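Local coordinates for protein major centromere autoantigen B (Homo sapiens, PDB 1HLV) that binds the CENP-B box of centromeric DNA through paired helix-turn-helix domains and kinks the DNA it holds, at residues Ile17-Val20 / Glu21-Pro24; Leu53-Glu56 / Arg57-Val61; Gly79-Ile82 / Ala83-Gln86. One frame throughout, in Å; residues are numbered along the deposited sequence.

Contact 1: Ile17-Val20 / Glu21-Pro24; sequences IQEV and EENP
Asn23 turns its side-chain amide back on the carbonyl of Glu19 at the C-terminal end of helix 10-22, the first helix of the N-terminal helix-turn-helix domain, where the chain runs out of its last helical turn into a loop. Backbone hydrogen bonds carry the turn up to this point. Glu21 N bonds to Ile17 O at 3.2 Å, and Glu22 N bonds to Gln18 O at 3.1 Å with a more bent N-H...O angle of 138°. Beyond them the pattern slackens: Asn23 N reaches Val20 O at 3.5 Å, a weak bond with i to i-3 spacing.

The side-chain bond is the more definite one here. Asn23 ND2 lies 3.0 Å from Glu19 O, in the carbonyl plane and on a lone pair of the oxygen, while the oxygen sits close to the plane of the amide. Asn23 has CG anti to its carbonyl carbon (chi1 -64°), which swings the amide back over the last turn.

Among the charged groups, Glu19 OE1 and Glu22 OE1 stand 4.4 Å apart, a like-charge approach that is probably eased by the salt bridge of Glu19 OE2 to Arg34. Ile17 and Glu21 lie side by side, pointing the same way, with the methyl CG2 of Ile17 4.1 Å from the carboxylate carbon CD of Glu21. Apolar packing is left to Ile17 and Val20, which meet helix 39-47 and join this helix end to the domain core. Separately, Glu22 passes obliquely over Gln18, with Glu22 CG 3.1 Å from Gln18 O and Glu22 CD 3.6 Å from Gln18 CG.

Contact 2: Leu53-Glu56 / Arg57-Val61; sequences LASE and RKYGV
Arg57 keeps CG beside its backbone N (chi1 -84°) and bends at chi3 (-97°), which folds its guanidinium back over Leu53 and Ala54 on the last turns of helix 49-59, the closing helix of the N-terminal DNA-binding domain. Ala54 CA lies 3.3 Å above the guanidinium plane and Leu53 O covers the same face, both offset toward the rim; Ala54 CB comes within 4.0 Å of Arg57 NH1. The group is thus laid flat along the backbone.

Tyr59 also has CG anti to its carbonyl carbon, and its CD1 approaches Ser55 O to 3.2 Å, obliquely to the ring. Ser55 O also accepts a hydrogen bond from Tyr59 N at 2.8 Å, with a C=O...N angle of 172°. On the ring's far end, OH receives Lys58 NZ and bonds to Asn69, while the ring lies nearly parallel to that of Phe10. Glu56, extended in the other direction, forms a salt bridge with Arg11, so both residues tie this helix to helix 10-22.

Gly60 leaves the helix with positive phi. There a water bridges the exit, donating to Glu56 O at 2.8 Å and to Gly60 O at 3.3 Å.

Contact 3: Gly79-Ile82 / Ala83-Gln86; sequences GLLI and AWFQ
Ile82 and Phe85 form the close-packed part of this turn of helix 75-88, in the second helical DNA-binding domain, of the Tc5 transposase type. The Ile82 CA lies over the Phe85 ring, 4.0 Å from its centroid and only 20° off the ring normal, which makes this a CH-pi contact on the face. Ile82 CG1 runs alongside and meets Phe85 CZ at 4.0 Å. Phe85 carries CG between its backbone N and carbonyl carbon (chi1 72°), a crowded position that turns the ring back across the preceding turn and lets its face cover Ile82.

Leu81 and Trp84 make a second apolar pair, lying side by side and pointing the same way. Leu81 CD1 touches the six-membered part of the indole at Trp84 CE3, 3.8 Å away, and Leu81 O sits at the edge of the indole, in its plane. Leu81 O also accepts the hydrogen bond from Phe85 N at 3.0 Å. One turn earlier, Ala83 N bonds to Gly79 O at 3.1 Å with a nearly straight N-H...O angle of 177°.

The other side is much looser. Gly79, Leu80, Ala83 and Gln86 are exposed. Leu80 points its CB away from Ala83-Gln86, though its side chain also touches Ile107 of helix 97-111. Gln86 lies beside Ile82, pointing the same way, with Gln86 NE2 3.3 Å from the methyl CG2 of Ile82.

Around the turn, Leu81, Ile82 and Phe85 all pack on Phe126 of helix 120-129. Helix 97-111 covers the neighbouring flank, where Phe85 touches Leu100 and Lys103 makes a cation-pi contact with Trp84.

From the N terminus the three contacts come in series, each within one helix; none nests in or crosses another, and none closes a long loop. Contact 1 ends helix 10-22, and contact 2 ends helix 49-59, which packs back on that first helix; their centres are about 19 Å apart and their nearest atoms about 5 Å. Contact 2 ends the last helix before the connection to helix 75-88, which follows helix 49-59 in the chain. Contact 3, about 17 Å from contact 2 between centres, belongs to the second domain's three-helix packing. The centres of contacts 1 and 3 are about 35 Å apart, on opposite sides of the chain's centre.

Contact 1: Ile17-Val20 / Glu21-Pro24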
ATOM      1  N   ILE C  17      -7.796 -11.562   8.957  1.00 41.44           N
ATOM      2  CA  ILE C  17      -6.802 -12.620   8.850  1.00 42.28           C
ATOM      3  C   ILE C  17      -6.389 -13.072  10.242  1.00 44.50           C
ATOM      4  O   ILE C  17      -6.366 -14.262  10.542  1.00 44.23           O
ATOM      5  CB  ILE C  17      -5.554 -12.125   8.083  1.00 40.27           C
ATOM      6  CG1 ILE C  17      -5.884 -11.986   6.597  1.00 40.45           C
ATOM      7  CG2 ILE C  17      -4.393 -13.080   8.282  1.00 39.15           C
ATOM      8  CD1 ILE C  17      -4.866 -11.172   5.828  1.00 38.45           C
ATOM      9  N   GLN C  18      -6.063 -12.103  11.088  1.00 47.16           N
ATOM     10  CA  GLN C  18      -5.645 -12.381  12.452  1.00 49.30           C
ATOM     11  C   GLN C  18      -6.734 -13.138  13.208  1.00 49.25           C
ATOM     12  O   GLN C  18      -6.446 -13.997  14.043  1.00 48.38           O
ATOM     13  CB  GLN C  18      -5.337 -11.068  13.170  1.00 52.24           C
ATOM     14  CG  GLN C  18      -4.942 -11.238  14.620  1.00 57.93           C
ATOM     15  CD  GLN C  18      -4.871  -9.920  15.368  1.00 61.43           C
ATOM     16  OE1 GLN C  18      -4.615  -9.895  16.575  1.00 63.64           O
ATOM     17  NE2 GLN C  18      -5.102  -8.814  14.658  1.00 61.81           N
ATOM     18  N   GLU C  19      -7.987 -12.815  12.914  1.00 48.72           N
ATOM     19  CA  GLU C  19      -9.104 -13.471  13.575  1.00 49.67           C
ATOM     20  C   GLU C  19      -9.109 -14.968  13.271  1.00 50.16           C
ATOM     21  O   GLU C  19      -9.324 -15.792  14.161  1.00 49.66           O
ATOM     22  CB  GLU C  19     -10.431 -12.854  13.124  1.00 49.82           C
ATOM     23  CG  GLU C  19     -11.642 -13.387  13.870  1.00 51.88           C
ATOM     24  CD  GLU C  19     -11.752 -12.830  15.282  1.00 53.84           C
ATOM     25  OE1 GLU C  19     -10.729 -12.357  15.822  1.00 54.95           O
ATOM     26  OE2 GLU C  19     -12.861 -12.875  15.856  1.00 55.05           O
ATOM     27  N   VAL C  20      -8.869 -15.315  12.012  1.00 49.96           N
ATOM     28  CA  VAL C  20      -8.865 -16.709  11.601  1.00 51.17           C
ATOM     29  C   VAL C  20      -7.710 -17.508  12.196  1.00 53.27           C
ATOM     30  O   VAL C  20      -7.880 -18.674  12.537  1.00 54.26           O
ATOM     31  CB  VAL C  20      -8.831 -16.832  10.063  1.00 50.39           C
ATOM     32  CG1 VAL C  20      -8.645 -18.287   9.654  1.00 47.97           C
ATOM     33  CG2 VAL C  20     -10.126 -16.286   9.477  1.00 48.88           C
ATOM     34  N   GLU C  21      -6.545 -16.886  12.336  1.00 55.61           N
ATOM     35  CA  GLU C  21      -5.388 -17.578  12.892  1.00 58.56           C
ATOM     36  C   GLU C  21      -5.470 -17.774  14.410  1.00 59.30           C
ATOM     37  O   GLU C  21      -4.844 -18.683  14.954  1.00 59.00           O
ATOM     38  CB  GLU C  21      -4.106 -16.825  12.532  1.00 60.53           C
ATOM     39  CG  GLU C  21      -3.971 -16.581  11.037  1.00 66.45           C
ATOM     40  CD  GLU C  21      -2.636 -15.965  10.649  1.00 69.64           C
ATOM     41  OE1 GLU C  21      -2.173 -15.045  11.364  1.00 71.42           O
ATOM     42  OE2 GLU C  21      -2.060 -16.393   9.619  1.00 70.17           O
ATOM     43  N   GLU C  22      -6.246 -16.933  15.087  1.00 59.73           N
ATOM     44  CA  GLU C  22      -6.391 -17.037  16.536  1.00 60.64           C
ATOM     45  C   GLU C  22      -7.614 -17.861  16.936  1.00 60.71           C
ATOM     46  O   GLU C  22      -7.811 -18.157  18.110  1.00 60.74           O
ATOM     47  CB  GLU C  22      -6.499 -15.646  17.161  1.00 61.07           C
ATOM     48  CG  GLU C  22      -5.357 -14.723  16.808  1.00 64.06           C
ATOM     49  CD  GLU C  22      -5.514 -13.351  17.428  1.00 66.62           C
ATOM     50  OE1 GLU C  22      -6.661 -12.852  17.477  1.00 68.44           O
ATOM     51  OE2 GLU C  22      -4.494 -12.764  17.854  1.00 67.14           O
ATOM     52  N   ASN C  23      -8.433 -18.226  15.958  1.00 60.67           N
ATOM     53  CA  ASN C  23      -9.637 -19.004  16.222  1.00 60.45           C
ATOM     54  C   ASN C  23      -9.779 -20.124  15.201  1.00 61.25           C
ATOM     55  O   ASN C  23     -10.795 -20.226  14.507  1.00 60.39           O
ATOM     56  CB  ASN C  23     -10.863 -18.095  16.161  1.00 60.31           C
ATOM     57  CG  ASN C  23     -10.849 -17.026  17.235  1.00 61.53           C
ATOM     58  OD1 ASN C  23     -11.513 -17.158  18.262  1.00 62.79           O
ATOM     59  ND2 ASN C  23     -10.082 -15.962  17.007  1.00 61.80           N
ATOM     60  N   PRO C  24      -8.757 -20.985  15.098  1.00 62.34           N
ATOM     61  CA  PRO C  24      -8.775 -22.103  14.150  1.00 63.46           C
ATOM     62  C   PRO C  24      -9.939 -23.073  14.347  1.00 64.50           C
ATOM     63  O   PRO C  24     -10.277 -23.831  13.438  1.00 63.67           O
ATOM     64  CB  PRO C  24      -7.417 -22.768  14.375  1.00 62.96           C
ATOM     65  CG  PRO C  24      -7.126 -22.462  15.823  1.00 62.82           C
ATOM     66  CD  PRO C  24      -7.541 -21.018  15.932  1.00 62.20           C
TER

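Contact 2: Leu53-Glu56 / Arg57-Val61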
ATOM      1  N   LEU C  53      -0.734  -8.790   4.212  1.00 35.06           N
ATOM      2  CA  LEU C  53       0.100  -8.394   5.343  1.00 35.96           C
ATOM      3  C   LEU C  53       1.313  -7.581   4.880  1.00 35.82           C
ATOM      4  O   LEU C  53       1.810  -6.720   5.611  1.00 35.81           O
ATOM      5  CB  LEU C  53       0.552  -9.625   6.137  1.00 36.44           C
ATOM      6  CG  LEU C  53      -0.573 -10.329   6.917  1.00 37.90           C
ATOM      7  CD1 LEU C  53      -0.048 -11.596   7.582  1.00 35.19           C
ATOM      8  CD2 LEU C  53      -1.146  -9.374   7.958  1.00 34.53           C
ATOM      9  N   ALA C  54       1.786  -7.854   3.668  1.00 35.26           N
ATOM     10  CA  ALA C  54       2.922  -7.117   3.123  1.00 35.85           C
ATOM     11  C   ALA C  54       2.463  -5.680   2.820  1.00 36.08           C
ATOM     12  O   ALA C  54       3.174  -4.708   3.100  1.00 34.93           O
ATOM     13  CB  ALA C  54       3.434  -7.794   1.847  1.00 34.04           C
ATOM     14  N   SER C  55       1.269  -5.551   2.251  1.00 35.38           N
ATOM     15  CA  SER C  55       0.740  -4.232   1.942  1.00 36.02           C
ATOM     16  C   SER C  55       0.533  -3.421   3.217  1.00 36.29           C
ATOM     17  O   SER C  55       0.925  -2.255   3.288  1.00 37.08           O
ATOM     18  CB  SER C  55      -0.566  -4.357   1.169  1.00 34.34           C
ATOM     19  OG  SER C  55      -0.303  -4.860  -0.123  1.00 30.94           O
ATOM     20  N   GLU C  56      -0.067  -4.033   4.230  1.00 36.57           N
ATOM     21  CA  GLU C  56      -0.276  -3.324   5.486  1.00 38.55           C
ATOM     22  C   GLU C  56       1.043  -2.742   5.989  1.00 37.58           C
ATOM     23  O   GLU C  56       1.090  -1.612   6.460  1.00 38.27           O
ATOM     24  CB  GLU C  56      -0.875  -4.254   6.543  1.00 40.02           C
ATOM     25  CG  GLU C  56      -1.026  -3.602   7.910  1.00 42.87           C
ATOM     26  CD  GLU C  56      -1.628  -4.543   8.930  1.00 47.13           C
ATOM     27  OE1 GLU C  56      -1.030  -5.615   9.172  1.00 49.72           O
ATOM     28  OE2 GLU C  56      -2.700  -4.220   9.490  1.00 48.82           O
ATOM     29  N   ARG C  57       2.118  -3.515   5.886  1.00 38.90           N
ATOM     30  CA  ARG C  57       3.431  -3.045   6.320  1.00 40.09           C
ATOM     31  C   ARG C  57       3.898  -1.902   5.423  1.00 39.65           C
ATOM     32  O   ARG C  57       4.388  -0.880   5.901  1.00 39.84           O
ATOM     33  CB  ARG C  57       4.453  -4.189   6.275  1.00 42.47           C
ATOM     34  CG  ARG C  57       4.456  -5.069   7.514  1.00 46.48           C
ATOM     35  CD  ARG C  57       5.534  -6.158   7.450  1.00 50.32           C
ATOM     36  NE  ARG C  57       5.027  -7.451   6.977  1.00 53.62           N
ATOM     37  CZ  ARG C  57       5.281  -7.970   5.778  1.00 54.61           C
ATOM     38  NH1 ARG C  57       6.041  -7.316   4.908  1.00 55.90           N
ATOM     39  NH2 ARG C  57       4.782  -9.152   5.451  1.00 55.30           N
ATOM     40  N   LYS C  58       3.729  -2.086   4.119  1.00 38.29           N
ATOM     41  CA  LYS C  58       4.128  -1.101   3.131  1.00 37.23           C
ATOM     42  C   LYS C  58       3.463   0.259   3.319  1.00 38.65           C
ATOM     43  O   LYS C  58       4.131   1.296   3.255  1.00 38.70           O
ATOM     44  CB  LYS C  58       3.810  -1.625   1.736  1.00 37.50           C
ATOM     45  CG  LYS C  58       4.051  -0.634   0.622  1.00 36.61           C
ATOM     46  CD  LYS C  58       3.449  -1.146  -0.671  1.00 36.94           C
ATOM     47  CE  LYS C  58       3.625  -0.150  -1.795  1.00 38.89           C
ATOM     48  NZ  LYS C  58       2.942  -0.605  -3.027  1.00 39.81           N
ATOM     49  N   TYR C  59       2.153   0.257   3.553  1.00 37.96           N
ATOM     50  CA  TYR C  59       1.408   1.502   3.722  1.00 36.31           C
ATOM     51  C   TYR C  59       1.458   2.104   5.134  1.00 37.87           C
ATOM     52  O   TYR C  59       0.988   3.225   5.361  1.00 36.86           O
ATOM     53  CB  TYR C  59      -0.041   1.301   3.256  1.00 33.66           C
ATOM     54  CG  TYR C  59      -0.145   1.082   1.758  1.00 30.81           C
ATOM     55  CD1 TYR C  59      -0.422  -0.178   1.225  1.00 30.65           C
ATOM     56  CD2 TYR C  59       0.120   2.117   0.874  1.00 30.91           C
ATOM     57  CE1 TYR C  59      -0.421  -0.396  -0.159  1.00 32.19           C
ATOM     58  CE2 TYR C  59       0.126   1.917  -0.511  1.00 32.19           C
ATOM     59  CZ  TYR C  59      -0.139   0.661  -1.026  1.00 33.43           C
ATOM     60  OH  TYR C  59      -0.082   0.468  -2.398  1.00 32.52           O
ATOM     61  N   GLY C  60       2.046   1.371   6.075  1.00 38.35           N
ATOM     62  CA  GLY C  60       2.162   1.875   7.433  1.00 39.08           C
ATOM     63  C   GLY C  60       0.902   2.479   8.031  1.00 40.39           C
ATOM     64  O   GLY C  60      -0.166   1.867   8.003  1.00 40.58           O
ATOM     65  N   VAL C  61       1.016   3.688   8.575  1.00 41.27           N
ATOM     66  CA  VAL C  61      -0.129   4.337   9.207  1.00 42.60           C
ATOM     67  C   VAL C  61      -1.288   4.579   8.247  1.00 42.62           C
ATOM     68  O   VAL C  61      -2.412   4.847   8.679  1.00 44.35           O
ATOM     69  CB  VAL C  61       0.269   5.686   9.871  1.00 43.78           C
ATOM     70  CG1 VAL C  61       1.463   5.475  10.796  1.00 44.35           C
ATOM     71  CG2 VAL C  61       0.586   6.736   8.807  1.00 45.36           C
TER
HETATM   72  O   HOH W   1       0.916  -0.973   9.223  1.00 48.55           O

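Contact 3: Gly79-Ile82 / Ala83-Gln86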
ATOM      1  N   GLY C  79      10.948   3.021  -6.016  1.00 38.18           N
ATOM      2  CA  GLY C  79      11.709   2.153  -5.142  1.00 37.35           C
ATOM      3  C   GLY C  79      13.050   2.783  -4.860  1.00 38.08           C
ATOM      4  O   GLY C  79      13.453   2.926  -3.704  1.00 38.31           O
ATOM      5  N   LEU C  80      13.740   3.174  -5.926  1.00 37.18           N
ATOM      6  CA  LEU C  80      15.048   3.805  -5.799  1.00 38.09           C
ATOM      7  C   LEU C  80      14.989   5.117  -5.006  1.00 40.19           C
ATOM      8  O   LEU C  80      15.830   5.367  -4.143  1.00 40.19           O
ATOM      9  CB  LEU C  80      15.631   4.035  -7.194  1.00 34.86           C
ATOM     10  CG  LEU C  80      15.850   2.681  -7.892  1.00 34.01           C
ATOM     11  CD1 LEU C  80      16.108   2.854  -9.388  1.00 26.92           C
ATOM     12  CD2 LEU C  80      17.001   1.958  -7.187  1.00 26.04           C
ATOM     13  N   LEU C  81      13.979   5.937  -5.294  1.00 41.08           N
ATOM     14  CA  LEU C  81      13.790   7.218  -4.623  1.00 41.58           C
ATOM     15  C   LEU C  81      13.624   7.027  -3.112  1.00 42.78           C
ATOM     16  O   LEU C  81      14.237   7.735  -2.307  1.00 43.06           O
ATOM     17  CB  LEU C  81      12.555   7.921  -5.197  1.00 41.60           C
ATOM     18  CG  LEU C  81      12.313   9.387  -4.832  1.00 42.29           C
ATOM     19  CD1 LEU C  81      13.520  10.229  -5.236  1.00 41.16           C
ATOM     20  CD2 LEU C  81      11.065   9.881  -5.539  1.00 41.53           C
ATOM     21  N   ILE C  82      12.789   6.068  -2.729  1.00 43.00           N
ATOM     22  CA  ILE C  82      12.555   5.794  -1.315  1.00 41.83           C
ATOM     23  C   ILE C  82      13.856   5.398  -0.632  1.00 42.19           C
ATOM     24  O   ILE C  82      14.234   5.986   0.381  1.00 43.22           O
ATOM     25  CB  ILE C  82      11.511   4.664  -1.127  1.00 40.66           C
ATOM     26  CG1 ILE C  82      10.114   5.210  -1.423  1.00 39.76           C
ATOM     27  CG2 ILE C  82      11.582   4.099   0.280  1.00 40.15           C
ATOM     28  CD1 ILE C  82       9.029   4.169  -1.411  1.00 37.69           C
ATOM     29  N   ALA C  83      14.539   4.404  -1.190  1.00 40.93           N
ATOM     30  CA  ALA C  83      15.794   3.945  -0.618  1.00 40.67           C
ATOM     31  C   ALA C  83      16.713   5.135  -0.404  1.00 41.45           C
ATOM     32  O   ALA C  83      17.377   5.250   0.632  1.00 40.27           O
ATOM     33  CB  ALA C  83      16.454   2.945  -1.544  1.00 38.88           C
ATOM     34  N   TRP C  84      16.733   6.024  -1.392  1.00 42.46           N
ATOM     35  CA  TRP C  84      17.570   7.214  -1.356  1.00 45.10           C
ATOM     36  C   TRP C  84      17.280   8.179  -0.201  1.00 47.41           C
ATOM     37  O   TRP C  84      18.158   8.439   0.620  1.00 47.80           O
ATOM     38  CB  TRP C  84      17.455   7.961  -2.685  1.00 45.22           C
ATOM     39  CG  TRP C  84      18.038   9.342  -2.649  1.00 48.05           C
ATOM     40  CD1 TRP C  84      19.364   9.682  -2.710  1.00 48.62           C
ATOM     41  CD2 TRP C  84      17.312  10.573  -2.518  1.00 47.76           C
ATOM     42  NE1 TRP C  84      19.504  11.047  -2.626  1.00 48.43           N
ATOM     43  CE2 TRP C  84      18.264  11.619  -2.507  1.00 48.31           C
ATOM     44  CE3 TRP C  84      15.949  10.892  -2.409  1.00 46.31           C
ATOM     45  CZ2 TRP C  84      17.896  12.967  -2.391  1.00 47.33           C
ATOM     46  CZ3 TRP C  84      15.583  12.227  -2.296  1.00 47.04           C
ATOM     47  CH2 TRP C  84      16.556  13.251  -2.288  1.00 47.92           C
ATOM     48  N   PHE C  85      16.062   8.715  -0.131  1.00 49.20           N
ATOM     49  CA  PHE C  85      15.745   9.656   0.936  1.00 50.98           C
ATOM     50  C   PHE C  85      15.608   8.985   2.292  1.00 53.76           C
ATOM     51  O   PHE C  85      15.743   9.634   3.329  1.00 54.45           O
ATOM     52  CB  PHE C  85      14.480  10.480   0.608  1.00 48.08           C
ATOM     53  CG  PHE C  85      13.175   9.715   0.690  1.00 42.97           C
ATOM     54  CD1 PHE C  85      12.760   9.112   1.875  1.00 43.27           C
ATOM     55  CD2 PHE C  85      12.322   9.671  -0.407  1.00 41.29           C
ATOM     56  CE1 PHE C  85      11.518   8.482   1.965  1.00 41.14           C
ATOM     57  CE2 PHE C  85      11.081   9.048  -0.329  1.00 40.20           C
ATOM     58  CZ  PHE C  85      10.677   8.453   0.858  1.00 41.06           C
ATOM     59  N   GLN C  86      15.343   7.685   2.280  1.00 56.48           N
ATOM     60  CA  GLN C  86      15.193   6.932   3.517  1.00 59.64           C
ATOM     61  C   GLN C  86      16.560   6.788   4.169  1.00 59.34           C
ATOM     62  O   GLN C  86      16.672   6.529   5.365  1.00 59.68           O
ATOM     63  CB  GLN C  86      14.610   5.559   3.212  1.00 62.34           C
ATOM     64  CG  GLN C  86      13.582   5.103   4.208  1.00 68.27           C
ATOM     65  CD  GLN C  86      12.696   4.015   3.642  1.00 72.82           C
ATOM     66  OE1 GLN C  86      13.172   2.939   3.262  1.00 74.40           O
ATOM     67  NE2 GLN C  86      11.396   4.292   3.574  1.00 74.42           N
TER